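Local coordinates for protein oxidoreductase, putative (Neosartorya fumigata, PDB 6SKX) that catalyses NADPH-dependent reductive amination, coupling carbonyl compounds with amines or ammonia, and is probably related to 3-hydroxyisobutyrate dehydrogenases, at residues R19-K24 and K43-S48; T185-S190 and Q248-E253; S229-Q234 and I275-D280. One frame throughout, in Å; residues are numbered along the deposited sequence.

Interaction 1. Residues R19-K24 and K43-S48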
# COMPACT_ATOMS: atom_id res chain seq x y z
N ARG A 19 25.62 -5.02 16.24
CA ARG A 19 24.67 -5.33 17.33
C ARG A 19 25.21 -6.46 18.23
O ARG A 19 25.22 -6.28 19.47
CB ARG A 19 23.32 -5.65 16.70
CG ARG A 19 22.21 -5.78 17.71
CD ARG A 19 22.05 -4.56 18.59
NE ARG A 19 21.13 -5.00 19.61
CZ ARG A 19 20.94 -4.43 20.79
NH1 ARG A 19 21.61 -3.34 21.13
NH2 ARG A 19 20.08 -4.98 21.63
N PHE A 20 25.72 -7.57 17.67
CA PHE A 20 26.32 -8.64 18.53
C PHE A 20 27.50 -8.07 19.34
O PHE A 20 27.63 -8.40 20.53
CB PHE A 20 26.71 -9.88 17.72
CG PHE A 20 25.56 -10.81 17.45
CD1 PHE A 20 24.84 -11.37 18.49
CD2 PHE A 20 25.14 -11.07 16.15
CE1 PHE A 20 23.75 -12.19 18.24
CE2 PHE A 20 24.05 -11.88 15.91
CZ PHE A 20 23.37 -12.46 16.96
N LEU A 21 28.31 -7.20 18.74
CA LEU A 21 29.49 -6.58 19.42
C LEU A 21 29.04 -5.59 20.53
O LEU A 21 29.64 -5.61 21.56
CB LEU A 21 30.36 -5.86 18.39
CG LEU A 21 31.21 -6.76 17.50
CD1 LEU A 21 31.68 -5.99 16.26
CD2 LEU A 21 32.42 -7.30 18.27
N GLU A 22 28.00 -4.79 20.33
CA GLU A 22 27.44 -3.90 21.40
C GLU A 22 26.99 -4.76 22.60
O GLU A 22 27.09 -4.29 23.73
CB GLU A 22 26.16 -3.14 20.99
CG GLU A 22 26.30 -2.18 19.83
CD GLU A 22 27.46 -1.23 19.98
OE1 GLU A 22 27.60 -0.66 21.10
OE2 GLU A 22 28.25 -1.08 19.00
N GLU A 23 26.39 -5.92 22.34
CA GLU A 23 25.83 -6.82 23.38
C GLU A 23 26.90 -7.75 23.95
O GLU A 23 26.52 -8.73 24.58
CB GLU A 23 24.67 -7.61 22.78
CG GLU A 23 23.45 -6.76 22.47
CD GLU A 23 22.90 -6.06 23.70
OE1 GLU A 23 23.08 -6.59 24.81
OE2 GLU A 23 22.37 -4.94 23.55
N LYS A 24 28.18 -7.47 23.66
CA LYS A 24 29.39 -8.04 24.30
C LYS A 24 29.60 -9.52 23.90
O LYS A 24 30.18 -10.26 24.67
CB LYS A 24 29.31 -7.75 25.81
CG LYS A 24 29.80 -6.35 26.21
CD LYS A 24 29.14 -5.77 27.46
N LYS A 43 35.63 -2.17 16.67
CA LYS A 43 34.58 -2.54 17.67
C LYS A 43 34.88 -3.94 18.25
O LYS A 43 34.07 -4.38 19.06
CB LYS A 43 33.20 -2.56 17.02
CG LYS A 43 32.61 -1.20 16.68
CD LYS A 43 31.08 -1.12 16.84
CE LYS A 43 30.64 0.27 17.27
NZ LYS A 43 29.64 0.87 16.34
N GLY A 44 35.91 -4.65 17.77
CA GLY A 44 36.40 -5.92 18.33
C GLY A 44 36.12 -7.17 17.50
O GLY A 44 36.37 -8.28 18.01
N ALA A 45 35.60 -7.07 16.27
CA ALA A 45 35.38 -8.26 15.41
C ALA A 45 36.73 -8.84 14.97
O ALA A 45 37.68 -8.05 14.81
CB ALA A 45 34.55 -7.91 14.21
N THR A 46 36.79 -10.15 14.75
CA THR A 46 37.98 -10.89 14.25
C THR A 46 37.72 -11.37 12.81
O THR A 46 36.70 -12.02 12.56
CB THR A 46 38.28 -12.05 15.21
OG1 THR A 46 38.55 -11.47 16.48
CG2 THR A 46 39.48 -12.88 14.83
N LEU A 47 38.60 -11.05 11.87
CA LEU A 47 38.40 -11.37 10.43
C LEU A 47 38.64 -12.86 10.18
O LEU A 47 39.72 -13.32 10.48
CB LEU A 47 39.36 -10.53 9.58
CG LEU A 47 39.12 -10.54 8.06
CD1 LEU A 47 37.68 -10.21 7.70
CD2 LEU A 47 40.06 -9.57 7.38
N SER A 48 37.68 -13.56 9.57
CA SER A 48 37.80 -14.95 9.07
C SER A 48 38.45 -14.92 7.67
O SER A 48 37.76 -14.54 6.71
CB SER A 48 36.43 -15.64 9.04
OG SER A 48 35.79 -15.59 10.31
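Leu21, near the C-terminal end of helix 11-22, reaches across to Lys43, Gly44 and Ala45 with its two methyl branches, and each branch has its own partners. CD1 meets the side chains: it lies 3.8 Å from Lys43 CB and 4.0 Å from Ala45 CB. CD2 faces backbone instead, 3.4 Å from the carbonyl Lys43 O and 3.8 Å from the amide Ala45 N, which brings it against the peptide groups on both sides of Gly44. Gly44 lies at positive phi (109°), where the chain turns between the two peptide groups that CD2 meets.

Beside Leu21, Glu22 and Lys43 form a salt bridge, with Glu22 OE2 at 3.6 Å from Lys43 NZ. The same oxygen is closer to the methylene Lys43 CE, at 3.2 Å, so the carboxylate touches the end of the lysine chain as well as pairing with its ammonium. In Glu22 a bend at chi2 (-50°) turns the carboxylate toward the lysine.

Further out, a Schellman motif with Lys24 as its C-prime residue ends the helix just beyond Leu21. Strand 26-30 lies beneath both sides: Leu21 also touches Val27, Ala45 touches Val29, and Thr46 bonds through its backbone to Val27 and Val29. The contact thus joins the first helix of the Rossmann-type domain to the approach of edge strand 46-47. The ion pair, between two exposed side chains, probably contributes only modestly, so the contact probably rests more on the van der Waals packing of Leu21.

Interaction 2. Residues T185-S190 and Q248-E253; sequences TALVRS and QQVSAE
A mixed polar and apolar contact joins the C-terminal end of helix 162-188 to the turn that follows helix 231-248, in the helical C-terminal domain. Gln248 carries the polar part. Its chain bends at chi2 (-73°), and NE2 donates to the carbonyl Leu187 O at 3.3 Å, the donor standing 29° out of the carbonyl plane. Ser190 OG is modelled only 2.4 Å from NE2, too short for a normal bond, so the detail there is doubtful. A water accepts from Gln248 NE2 at 2.9 Å and from Ser190 N, and donates to Ala186 O at 2.8 Å, bridging the residues at the end of the helix to the amide. Three acceptors thus gather round two N-H groups, which they must share.

Beneath this, Val250 packs through both branches. CG1 lies 3.9 Å from Ala186 CB, while CG2 rests 3.8 Å from the carbonyl Ala186 O. Leu187 CD1 comes within 4.0 Å of Gln248 CB, the two side chains crossing at about a right angle.

Gln249, with positive phi, closes helix 231-248 in a Schellman motif. Leu187 also touches Ser245 of that helix, Val188 packs on Phe197 of helix 194-221, and Ala186 meets Val282 of the second subunit.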
# COMPACT_ATOMS: atom_id res chain seq x y z
N THR A 185 1.98 10.02 -6.48
CA THR A 185 2.94 11.17 -6.48
C THR A 185 3.14 11.69 -7.91
O THR A 185 3.23 12.91 -8.09
CB THR A 185 4.26 10.80 -5.80
OG1 THR A 185 3.96 10.38 -4.46
CG2 THR A 185 5.21 11.98 -5.73
N ALA A 186 3.11 10.84 -8.92
CA ALA A 186 3.30 11.25 -10.32
C ALA A 186 2.07 12.03 -10.81
O ALA A 186 2.23 13.11 -11.42
CB ALA A 186 3.56 10.04 -11.17
N LEU A 187 0.88 11.48 -10.59
CA LEU A 187 -0.40 12.04 -11.11
C LEU A 187 -0.58 13.51 -10.67
O LEU A 187 -1.15 14.31 -11.43
CB LEU A 187 -1.55 11.17 -10.60
CG LEU A 187 -2.81 11.20 -11.45
CD1 LEU A 187 -2.45 11.14 -12.92
CD2 LEU A 187 -3.73 10.06 -11.07
N VAL A 188 -0.04 13.86 -9.50
CA VAL A 188 -0.33 15.13 -8.78
C VAL A 188 0.87 16.08 -8.86
O VAL A 188 0.71 17.25 -8.43
CB VAL A 188 -0.71 14.77 -7.33
CG1 VAL A 188 0.43 15.00 -6.35
CG2 VAL A 188 -1.98 15.46 -6.88
N ARG A 189 2.03 15.60 -9.35
CA ARG A 189 3.33 16.33 -9.44
C ARG A 189 3.16 17.74 -10.04
O ARG A 189 3.75 18.68 -9.48
CB ARG A 189 4.30 15.55 -10.34
CG ARG A 189 5.75 16.01 -10.26
CD ARG A 189 6.61 15.00 -9.53
NE ARG A 189 7.77 14.56 -10.30
CZ ARG A 189 9.03 14.87 -10.01
NH1 ARG A 189 9.30 15.64 -8.96
NH2 ARG A 189 10.02 14.39 -10.75
N SER A 190 2.41 17.88 -11.14
CA SER A 190 2.14 19.16 -11.86
C SER A 190 1.54 20.23 -10.94
O SER A 190 1.80 21.42 -11.21
CB SER A 190 1.23 18.91 -13.04
OG SER A 190 0.07 18.22 -12.62
N GLN A 248 -2.59 13.57 -17.83
CA GLN A 248 -1.42 14.22 -17.16
C GLN A 248 -0.10 13.77 -17.79
O GLN A 248 0.93 14.30 -17.36
CB GLN A 248 -1.39 13.92 -15.65
CG GLN A 248 -2.40 14.73 -14.84
CD GLN A 248 -2.02 16.18 -14.71
OE1 GLN A 248 -2.59 17.04 -15.36
NE2 GLN A 248 -1.05 16.48 -13.85
N GLN A 249 -0.12 12.83 -18.75
CA GLN A 249 1.08 12.23 -19.40
C GLN A 249 1.83 11.41 -18.34
O GLN A 249 3.07 11.58 -18.14
CB GLN A 249 1.94 13.32 -20.07
CG GLN A 249 1.35 13.85 -21.38
CD GLN A 249 2.32 14.78 -22.08
OE1 GLN A 249 3.06 15.53 -21.45
NE2 GLN A 249 2.33 14.74 -23.40
N VAL A 250 1.07 10.54 -17.68
CA VAL A 250 1.53 9.66 -16.57
C VAL A 250 1.06 8.24 -16.92
O VAL A 250 -0.12 8.08 -17.34
CB VAL A 250 0.96 10.14 -15.23
CG1 VAL A 250 1.12 9.12 -14.12
CG2 VAL A 250 1.55 11.48 -14.82
N SER A 251 1.95 7.26 -16.81
CA SER A 251 1.64 5.84 -17.08
C SER A 251 0.59 5.34 -16.09
O SER A 251 0.66 5.72 -14.89
CB SER A 251 2.89 5.00 -17.01
OG SER A 251 2.56 3.63 -17.19
N ALA A 252 -0.34 4.51 -16.57
CA ALA A 252 -1.40 3.83 -15.80
C ALA A 252 -1.09 2.33 -15.60
O ALA A 252 -1.98 1.59 -15.11
CB ALA A 252 -2.70 4.02 -16.53
N GLU A 253 0.11 1.86 -15.97
CA GLU A 253 0.43 0.40 -16.01
C GLU A 253 0.17 -0.24 -14.63
O GLU A 253 -0.43 -1.33 -14.58
CB GLU A 253 1.88 0.17 -16.45
CG GLU A 253 2.14 0.43 -17.93
CD GLU A 253 1.31 -0.40 -18.91
OE1 GLU A 253 0.97 -1.54 -18.59
OE2 GLU A 253 0.99 0.12 -20.01
O HOH W 1 1.48 15.47 -12.82

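Interaction 3. Residues S229-Q234 and I275-D280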
# COMPACT_ATOMS: atom_id res chain seq x y z
N SER A 229 -20.43 0.61 -1.83
CA SER A 229 -19.58 0.59 -3.06
C SER A 229 -19.11 -0.84 -3.36
O SER A 229 -18.68 -1.53 -2.42
CB SER A 229 -18.41 1.55 -2.93
OG SER A 229 -17.74 1.66 -4.18
N ASN A 230 -19.21 -1.27 -4.62
CA ASN A 230 -19.00 -2.67 -5.09
C ASN A 230 -18.07 -2.67 -6.31
O ASN A 230 -17.68 -1.58 -6.76
CB ASN A 230 -20.33 -3.37 -5.39
CG ASN A 230 -21.25 -2.60 -6.31
OD1 ASN A 230 -20.96 -2.39 -7.50
ND2 ASN A 230 -22.38 -2.17 -5.78
N LEU A 231 -17.78 -3.85 -6.86
CA LEU A 231 -16.85 -4.03 -8.03
C LEU A 231 -17.26 -3.12 -9.20
O LEU A 231 -16.39 -2.40 -9.71
CB LEU A 231 -16.82 -5.51 -8.44
CG LEU A 231 -15.55 -6.26 -8.07
CD1 LEU A 231 -15.24 -6.12 -6.59
CD2 LEU A 231 -15.64 -7.72 -8.46
N ALA A 232 -18.54 -3.15 -9.57
CA ALA A 232 -19.10 -2.43 -10.74
C ALA A 232 -18.72 -0.95 -10.68
O ALA A 232 -18.11 -0.46 -11.66
CB ALA A 232 -20.59 -2.61 -10.77
N MET A 233 -19.06 -0.27 -9.57
CA MET A 233 -18.81 1.19 -9.38
C MET A 233 -17.30 1.45 -9.33
O MET A 233 -16.89 2.57 -9.68
CB MET A 233 -19.43 1.74 -8.09
CG MET A 233 -20.87 1.33 -7.80
SD MET A 233 -21.49 2.18 -6.30
CE MET A 233 -22.31 0.83 -5.44
N GLN A 234 -16.50 0.47 -8.89
CA GLN A 234 -15.04 0.64 -8.68
C GLN A 234 -14.32 0.56 -10.04
O GLN A 234 -13.37 1.33 -10.24
CB GLN A 234 -14.52 -0.34 -7.63
CG GLN A 234 -14.79 0.15 -6.21
CD GLN A 234 -14.09 -0.67 -5.16
OE1 GLN A 234 -12.88 -0.86 -5.21
NE2 GLN A 234 -14.85 -1.16 -4.19
N ILE A 275 -14.18 -6.00 -2.72
CA ILE A 275 -12.81 -6.20 -3.28
C ILE A 275 -12.19 -7.49 -2.70
O ILE A 275 -11.42 -8.18 -3.41
CB ILE A 275 -11.96 -4.93 -3.02
CG1 ILE A 275 -11.36 -4.33 -4.29
CG2 ILE A 275 -10.89 -5.18 -1.96
CD1 ILE A 275 -10.59 -5.31 -5.14
N SER A 276 -12.53 -7.84 -1.46
CA SER A 276 -12.17 -9.14 -0.82
C SER A 276 -12.44 -10.31 -1.78
O SER A 276 -11.65 -11.28 -1.77
CB SER A 276 -12.90 -9.30 0.49
OG SER A 276 -14.30 -9.13 0.32
N SER A 277 -13.49 -10.22 -2.60
CA SER A 277 -13.98 -11.29 -3.50
C SER A 277 -12.91 -11.68 -4.54
O SER A 277 -13.05 -12.76 -5.15
CB SER A 277 -15.27 -10.88 -4.18
OG SER A 277 -15.03 -9.95 -5.23
N LEU A 278 -11.90 -10.83 -4.76
CA LEU A 278 -10.86 -11.06 -5.81
C LEU A 278 -9.87 -12.15 -5.37
O LEU A 278 -9.06 -12.61 -6.24
CB LEU A 278 -10.13 -9.74 -6.09
CG LEU A 278 -10.44 -9.06 -7.43
CD1 LEU A 278 -11.89 -8.65 -7.52
CD2 LEU A 278 -9.55 -7.85 -7.65
N ILE A 279 -9.88 -12.56 -4.10
CA ILE A 279 -8.90 -13.54 -3.55
C ILE A 279 -8.91 -14.84 -4.37
O ILE A 279 -7.82 -15.37 -4.63
CB ILE A 279 -9.11 -13.76 -2.03
CG1 ILE A 279 -7.96 -14.56 -1.40
CG2 ILE A 279 -10.47 -14.39 -1.73
CD1 ILE A 279 -6.58 -14.04 -1.73
N ASP A 280 -10.08 -15.32 -4.82
CA ASP A 280 -10.21 -16.59 -5.59
C ASP A 280 -9.73 -16.42 -7.04
O ASP A 280 -9.46 -17.46 -7.66
CB ASP A 280 -11.65 -17.10 -5.57
CG ASP A 280 -12.12 -17.43 -4.16
OD1 ASP A 280 -11.54 -18.37 -3.56
OD2 ASP A 280 -13.04 -16.70 -3.67
O HOH W 2 -14.20 -2.89 -1.27
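Leu231, with chi1 at -107° and chi2 at 54°, carries its two methyls from the first turn of helix 231-248 toward the start of the 275-278 segment. CD1 ends 4.0 Å from the backbone Ile275 N. CD2 lies 4.0 Å from Leu278 CD1, the two leucines meeting obliquely, and at a similar distance from Ser277 OG. That hydroxyl, set between its own backbone N and carbonyl carbon (chi1 76°), is hydrogen-bonded to Asp274 O, so the leucine methyls pack against a polar group that already has a partner.

Asn230 occupies the N-cap position of helix 231-248, and the partner segment is a short 3-10 turn, with Leu278 N bonded to Ile275 O at 3.0 Å. Both belong to the all-helical C-terminal domain of the 6-phosphogluconate dehydrogenase-like fold, where Ile275 and Leu278 also rest on Met258 of helix 256-267.

One turn on, Gln234 extends beyond CG to lay OE1 3.9 Å from Ile275 CG1, the side chains crossing at about a right angle. OE1 is hydrogen-bonded to Tyr175 OH of the second subunit. A water accepts only weakly from Gln234 NE2 and from Ile275 N, at 3.5 and 3.4 Å.

Interaction 1 belongs to the nucleotide-binding domain, interactions 2 and 3 to the helical C-terminal domain; the centre of interaction 1 lies about 47 Å from that of interaction 2 and 52 Å from that of interaction 3. Along the chain interaction 1 closes before either opens. Interactions 2 and 3 alternate their segments and share helix 231-248, interaction 3 at its start and interaction 2 at its end, with centres about 25 Å apart and nearest atoms about 12 Å. Both touch the second subunit. No NADP is bound to this chain; of its known binding residues, Leu9 lies about 7 Å from Ala45 between side chains, and Ser229 belongs to 229-234 but does not touch 275-280.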